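Local structure of DUF4875 domain-containing protein (Desulfovibrio piger, 4LG3) at residues Y27-V32 with R65-E70; A58-A63 with V76-D81. The protein is of unknown function but belongs to the DUF4875 family, which is grouped in the CamS-like clan. One frame throughout, in Å; residues are numbered along the deposited sequence.

Going from the N terminus, the chain runs out along strand 26-36, forms the short antiparallel strand 42-44, returns through helix 53-71 and enters strand 75-81 beside and parallel to the first. Contact 1 closes the long loop of 32 residues from strand 26-36 to the C-terminal part of the helix; contact 2 closes the shorter connection of 12 residues, mostly the rest of the helix, from its middle to strand 75-81. Their segments alternate along the chain, so the two closures cross. Together they pin one helix to two neighbouring strands. The strands are also joined directly, by a salt bridge from Arg30 NE to Asp81 OD2 at 2.7 Å.

Contact 1. Residues Y27-V32 with R65-E70; sequences YNVRIV and RYYAQE. With SO4 (sulfate ion), chain D.
Val29 and Tyr27 present their side chains to a single partner on the helix, Tyr67, which supplies the whole helical side of the contact. Val29 CG2 sits over the middle of the Tyr67 ring, 3.9 Å from the centroid and only 7° off the ring normal, a CH-pi contact. CG1 of the same valine, placed anti to the backbone N (chi1 -174°), reaches further along the phenol and meets Tyr67 CE2 at 3.8 Å. Tyr66 covers the other face, with CD2 centred 3.6 Å from the ring plane, so the phenol is held between valine and tyrosine. This is the tight part.

Tyr27 is a looser partner. Its ring is inclined 27° to that of Tyr67 and slid along it, with centroids 5.9 Å apart and little overlap; the nearest approach is Tyr27 CE2 to Tyr67 CD1, 3.8 Å. The two hydroxyls nevertheless share one carboxylate: Tyr27 OH bonds Glu15 OE1 and Tyr67 OH bonds Glu15 OE2, which helps to fix both rings. On the solvent side, Tyr66, Gln69 and Glu70 are exposed, and Arg65 stretches away to a sulfate ion, probably from the crystallisation liquor. Its bonds there are weak, including Arg65 NH1 to sulfate O1 at 3.0 Å; Tyr98 and Trp113 bind the same ion.

Strand 26-36 lies between strands 10-18 and 75-81 here: Val29 also touches Glu15 and Ile78, while Ile31 packs on Thr59 and Ala63 of helix 53-71.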
loop_
_atom_site.group_PDB
_atom_site.type_symbol
_atom_site.label_atom_id
_atom_site.label_comp_id
_atom_site.label_asym_id
_atom_site.label_seq_id
_atom_site.Cartn_x
_atom_site.Cartn_y
_atom_site.Cartn_z
ATOM N N TYR A 27 -3.982 -12.859 9.521
ATOM C CA TYR A 27 -2.822 -12.026 9.795
ATOM C C TYR A 27 -2.842 -10.885 8.826
ATOM O O TYR A 27 -2.834 -11.100 7.615
ATOM C CB TYR A 27 -1.540 -12.833 9.734
ATOM C CG TYR A 27 -0.405 -12.235 10.536
ATOM C CD1 TYR A 27 -0.389 -12.314 11.928
ATOM C CD2 TYR A 27 0.686 -11.657 9.908
ATOM C CE1 TYR A 27 0.670 -11.785 12.670
ATOM C CE2 TYR A 27 1.749 -11.135 10.636
ATOM C CZ TYR A 27 1.746 -11.213 12.018
ATOM O OH TYR A 27 2.822 -10.724 12.727
ATOM N N ASN A 28 -2.963 -9.657 9.347
ATOM C CA ASN A 28 -3.039 -8.452 8.505
ATOM C C ASN A 28 -1.720 -7.742 8.541
ATOM O O ASN A 28 -1.156 -7.515 9.620
ATOM C CB ASN A 28 -4.180 -7.532 8.923
ATOM C CG ASN A 28 -5.512 -8.231 8.969
ATOM O OD1 ASN A 28 -5.968 -8.795 7.984
ATOM N ND2 ASN A 28 -6.145 -8.231 10.129
ATOM N N VAL A 29 -1.186 -7.440 7.342
ATOM C CA VAL A 29 0.129 -6.813 7.221
ATOM C C VAL A 29 0.101 -5.645 6.247
ATOM O O VAL A 29 -0.459 -5.747 5.153
ATOM C CB VAL A 29 1.220 -7.870 6.790
ATOM C CG1 VAL A 29 2.617 -7.251 6.797
ATOM C CG2 VAL A 29 1.193 -9.113 7.678
ATOM N N ARG A 30 0.786 -4.559 6.632
ATOM C CA ARG A 30 1.043 -3.380 5.788
ATOM C C ARG A 30 2.504 -3.404 5.439
ATOM O O ARG A 30 3.351 -3.564 6.325
ATOM C CB ARG A 30 0.669 -2.074 6.475
ATOM C CG ARG A 30 -0.781 -1.990 6.931
ATOM C CD ARG A 30 -1.149 -0.542 7.182
ATOM N NE ARG A 30 -1.471 0.158 5.930
ATOM C CZ ARG A 30 -2.705 0.396 5.499
ATOM N NH1 ARG A 30 -3.751 0.027 6.225
ATOM N NH2 ARG A 30 -2.903 1.041 4.360
ATOM N N ILE A 31 2.814 -3.291 4.145
ATOM C CA ILE A 31 4.189 -3.319 3.675
ATOM C C ILE A 31 4.466 -2.059 2.870
ATOM O O ILE A 31 3.531 -1.365 2.457
ATOM C CB ILE A 31 4.516 -4.634 2.875
ATOM C CG1 ILE A 31 3.667 -4.788 1.608
ATOM C CG2 ILE A 31 4.463 -5.897 3.796
ATOM C CD1 ILE A 31 4.225 -5.779 0.550
ATOM N N VAL A 32 5.757 -1.754 2.666
ATOM C CA VAL A 32 6.229 -0.645 1.821
ATOM C C VAL A 32 7.376 -1.170 0.952
ATOM O O VAL A 32 8.079 -2.106 1.362
ATOM C CB VAL A 32 6.668 0.659 2.579
ATOM C CG1 VAL A 32 5.492 1.362 3.245
ATOM C CG2 VAL A 32 7.806 0.398 3.574
ATOM N N ARG A 65 2.059 -15.124 0.693
ATOM C CA ARG A 65 2.599 -16.477 0.733
ATOM C C ARG A 65 3.620 -16.638 1.848
ATOM O O ARG A 65 3.556 -17.630 2.578
ATOM C CB ARG A 65 3.232 -16.831 -0.600
ATOM C CG ARG A 65 2.226 -16.941 -1.717
ATOM C CD ARG A 65 2.873 -17.696 -2.849
ATOM N NE ARG A 65 2.175 -17.523 -4.120
ATOM C CZ ARG A 65 1.211 -18.320 -4.545
ATOM N NH1 ARG A 65 0.796 -19.329 -3.791
ATOM N NH2 ARG A 65 0.649 -18.114 -5.721
ATOM N N TYR A 66 4.490 -15.640 2.031
ATOM C CA TYR A 66 5.507 -15.612 3.086
ATOM C C TYR A 66 4.863 -15.627 4.477
ATOM O O TYR A 66 5.190 -16.491 5.276
ATOM C CB TYR A 66 6.468 -14.391 2.950
ATOM C CG TYR A 66 7.303 -14.157 4.205
ATOM C CD1 TYR A 66 8.277 -15.080 4.607
ATOM C CD2 TYR A 66 7.044 -13.073 5.047
ATOM C CE1 TYR A 66 8.969 -14.924 5.811
ATOM C CE2 TYR A 66 7.734 -12.906 6.245
ATOM C CZ TYR A 66 8.686 -13.839 6.628
ATOM O OH TYR A 66 9.356 -13.659 7.812
ATOM N N TYR A 67 3.940 -14.709 4.747
ATOM C CA TYR A 67 3.301 -14.584 6.041
ATOM C C TYR A 67 2.412 -15.762 6.382
ATOM O O TYR A 67 2.350 -16.125 7.556
ATOM C CB TYR A 67 2.542 -13.253 6.162
ATOM C CG TYR A 67 3.483 -12.106 6.448
ATOM C CD1 TYR A 67 4.055 -11.945 7.711
ATOM C CD2 TYR A 67 3.848 -11.212 5.447
ATOM C CE1 TYR A 67 4.938 -10.901 7.975
ATOM C CE2 TYR A 67 4.769 -10.193 5.687
ATOM C CZ TYR A 67 5.283 -10.022 6.961
ATOM O OH TYR A 67 6.103 -8.963 7.231
ATOM N N ALA A 68 1.760 -16.380 5.388
ATOM C CA ALA A 68 0.912 -17.558 5.605
ATOM C C ALA A 68 1.773 -18.713 6.168
ATOM O O ALA A 68 1.420 -19.314 7.175
ATOM C CB ALA A 68 0.228 -17.953 4.303
ATOM N N GLN A 69 2.945 -18.919 5.569
ATOM C CA GLN A 69 3.932 -19.914 5.943
ATOM C C GLN A 69 4.583 -19.584 7.311
ATOM O O GLN A 69 4.606 -20.436 8.192
ATOM C CB GLN A 69 4.999 -19.985 4.822
ATOM C CG GLN A 69 6.298 -20.767 5.120
ATOM C CD GLN A 69 6.325 -22.164 4.555
ATOM O OE1 GLN A 69 5.923 -22.418 3.405
ATOM N NE2 GLN A 69 6.840 -23.096 5.354
ATOM N N GLU A 70 5.082 -18.362 7.480
ATOM C CA GLU A 70 5.808 -17.927 8.660
ATOM C C GLU A 70 4.925 -17.812 9.899
ATOM O O GLU A 70 5.351 -18.253 10.963
ATOM C CB GLU A 70 6.529 -16.601 8.375
ATOM C CG GLU A 70 7.158 -15.922 9.586
ATOM C CD GLU A 70 8.145 -16.726 10.424
ATOM O OE1 GLU A 70 9.034 -17.397 9.845
ATOM O OE2 GLU A 70 8.066 -16.627 11.668
HETATM S S SO4 D . -1.886 -21.368 -4.381
HETATM O O1 SO4 D . -0.556 -21.883 -4.738
HETATM O O2 SO4 D . -2.031 -21.429 -2.924
HETATM O O3 SO4 D . -2.031 -19.991 -4.894
HETATM O O4 SO4 D . -2.917 -22.209 -4.993
#

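Contact 2. Residues A58-A63 with V76-D81; sequences ATVIAA and VSITLD
Val60 and Ala63, one turn apart on the inner side of the helix, pack against Ile78 and Leu80 of the strand, and all four residues are buried. The contact is apolar, with no hydrogen bond across it. Val60 makes its closest contacts through one methyl: CG1 fits between two strand side chains, 3.7 Å from Leu80 CB and 3.8 Å from Ile78 CG2. Val60 and Ile78 run alongside each other in opposite directions, whereas Val60 meets Leu80 at roughly a right angle. Ile78 leans toward the helix, and with CG2 anti to the backbone nitrogen that methyl also meets the Ala63 methyl, CG2 to CB 3.9 Å.

A second kind of contact is between side chain and main chain. Beside the small Ala63 side chain, Ile78 comes close to the helix backbone: Ile78 CG1 is 3.9 Å from Val60 O, and Ile78 CD1 is 3.9 Å from Ala63 C.

The hydroxyls of Thr59 and Ser77 are bonded outside the two segments. Thr59 OG1, at the flank of the interface, is bonded to Gln55 O in the preceding turn and to Gln8 N. Across the strand from the helix, Ser77 OG bonds Thr97 OG1 and Arg26 NH2.

The segment axes come within 8.3 Å and run roughly antiparallel but clearly inclined, at 146°. With strand 26-36 parallel to strand 75-81 and helix 53-71 packed across both, this is the helix-to-second-strand half of a beta-alpha-beta crossover, elaborated by the short strand 42-44 on the way to the helix.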
loop_
_atom_site.group_PDB
_atom_site.type_symbol
_atom_site.label_atom_id
_atom_site.label_comp_id
_atom_site.label_asym_id
_atom_site.label_seq_id
_atom_site.Cartn_x
_atom_site.Cartn_y
_atom_site.Cartn_z
ATOM N N ALA A 58 2.848 -8.880 -7.807
ATOM C CA ALA A 58 3.800 -9.937 -7.444
ATOM C C ALA A 58 4.368 -9.727 -6.043
ATOM O O ALA A 58 4.641 -10.708 -5.359
ATOM C CB ALA A 58 4.931 -10.008 -8.451
ATOM N N THR A 59 4.509 -8.455 -5.609
ATOM C CA THR A 59 5.040 -8.089 -4.295
ATOM C C THR A 59 4.055 -8.513 -3.184
ATOM O O THR A 59 4.472 -9.154 -2.209
ATOM C CB THR A 59 5.355 -6.582 -4.267
ATOM O OG1 THR A 59 6.279 -6.307 -5.312
ATOM C CG2 THR A 59 5.975 -6.114 -2.938
ATOM N N VAL A 60 2.758 -8.189 -3.352
ATOM C CA VAL A 60 1.738 -8.515 -2.358
ATOM C C VAL A 60 1.448 -10.013 -2.367
ATOM O O VAL A 60 1.239 -10.578 -1.292
ATOM C CB VAL A 60 0.435 -7.639 -2.421
ATOM C CG1 VAL A 60 0.730 -6.191 -1.986
ATOM C CG2 VAL A 60 -0.231 -7.685 -3.798
ATOM N N ILE A 61 1.500 -10.664 -3.557
ATOM C CA ILE A 61 1.331 -12.114 -3.675
ATOM C C ILE A 61 2.431 -12.804 -2.867
ATOM O O ILE A 61 2.104 -13.630 -2.030
ATOM C CB ILE A 61 1.277 -12.596 -5.161
ATOM C CG1 ILE A 61 -0.025 -12.074 -5.855
ATOM C CG2 ILE A 61 1.351 -14.140 -5.269
ATOM C CD1 ILE A 61 0.036 -12.046 -7.418
ATOM N N ALA A 62 3.709 -12.435 -3.076
ATOM C CA ALA A 62 4.880 -13.017 -2.398
ATOM C C ALA A 62 4.856 -12.757 -0.905
ATOM O O ALA A 62 5.219 -13.645 -0.149
ATOM C CB ALA A 62 6.165 -12.465 -2.986
ATOM N N ALA A 63 4.427 -11.549 -0.470
ATOM C CA ALA A 63 4.327 -11.221 0.942
ATOM C C ALA A 63 3.236 -12.087 1.595
ATOM O O ALA A 63 3.485 -12.662 2.655
ATOM C CB ALA A 63 4.030 -9.745 1.110
ATOM N N VAL A 76 -4.384 -14.373 5.190
ATOM C CA VAL A 76 -3.396 -13.298 5.239
ATOM C C VAL A 76 -3.823 -12.178 4.315
ATOM O O VAL A 76 -4.039 -12.399 3.133
ATOM C CB VAL A 76 -1.962 -13.794 4.905
ATOM C CG1 VAL A 76 -0.956 -12.649 4.926
ATOM C CG2 VAL A 76 -1.522 -14.892 5.858
ATOM N N SER A 77 -3.913 -10.973 4.857
ATOM C CA SER A 77 -4.209 -9.750 4.113
ATOM C C SER A 77 -2.974 -8.893 4.045
ATOM O O SER A 77 -2.350 -8.644 5.067
ATOM C CB SER A 77 -5.357 -8.976 4.747
ATOM O OG SER A 77 -6.588 -9.508 4.300
ATOM N N ILE A 78 -2.581 -8.499 2.834
ATOM C CA ILE A 78 -1.403 -7.638 2.602
ATOM C C ILE A 78 -1.846 -6.324 1.933
ATOM O O ILE A 78 -2.583 -6.351 0.960
ATOM C CB ILE A 78 -0.276 -8.338 1.774
ATOM C CG1 ILE A 78 0.112 -9.724 2.337
ATOM C CG2 ILE A 78 0.946 -7.429 1.571
ATOM C CD1 ILE A 78 0.823 -9.779 3.665
ATOM N N THR A 79 -1.391 -5.197 2.454
ATOM C CA THR A 79 -1.616 -3.886 1.854
ATOM C C THR A 79 -0.255 -3.266 1.607
ATOM O O THR A 79 0.535 -3.119 2.552
ATOM C CB THR A 79 -2.512 -2.944 2.696
ATOM O OG1 THR A 79 -3.743 -3.599 2.977
ATOM C CG2 THR A 79 -2.799 -1.620 1.985
ATOM N N LEU A 80 0.019 -2.912 0.335
ATOM C CA LEU A 80 1.234 -2.216 -0.026
ATOM C C LEU A 80 0.921 -0.724 -0.062
ATOM O O LEU A 80 0.076 -0.290 -0.844
ATOM C CB LEU A 80 1.811 -2.719 -1.358
ATOM C CG LEU A 80 3.002 -1.966 -1.959
ATOM C CD1 LEU A 80 4.258 -2.149 -1.112
ATOM C CD2 LEU A 80 3.244 -2.419 -3.385
ATOM N N ASP A 81 1.599 0.052 0.806
ATOM C CA ASP A 81 1.439 1.509 0.851
ATOM C C ASP A 81 2.520 2.210 0.011
ATOM O O ASP A 81 3.588 1.650 -0.204
ATOM C CB ASP A 81 1.447 2.037 2.295
ATOM C CG ASP A 81 0.256 1.598 3.114
ATOM O OD1 ASP A 81 -0.892 1.744 2.623
ATOM O OD2 ASP A 81 0.461 1.164 4.270
#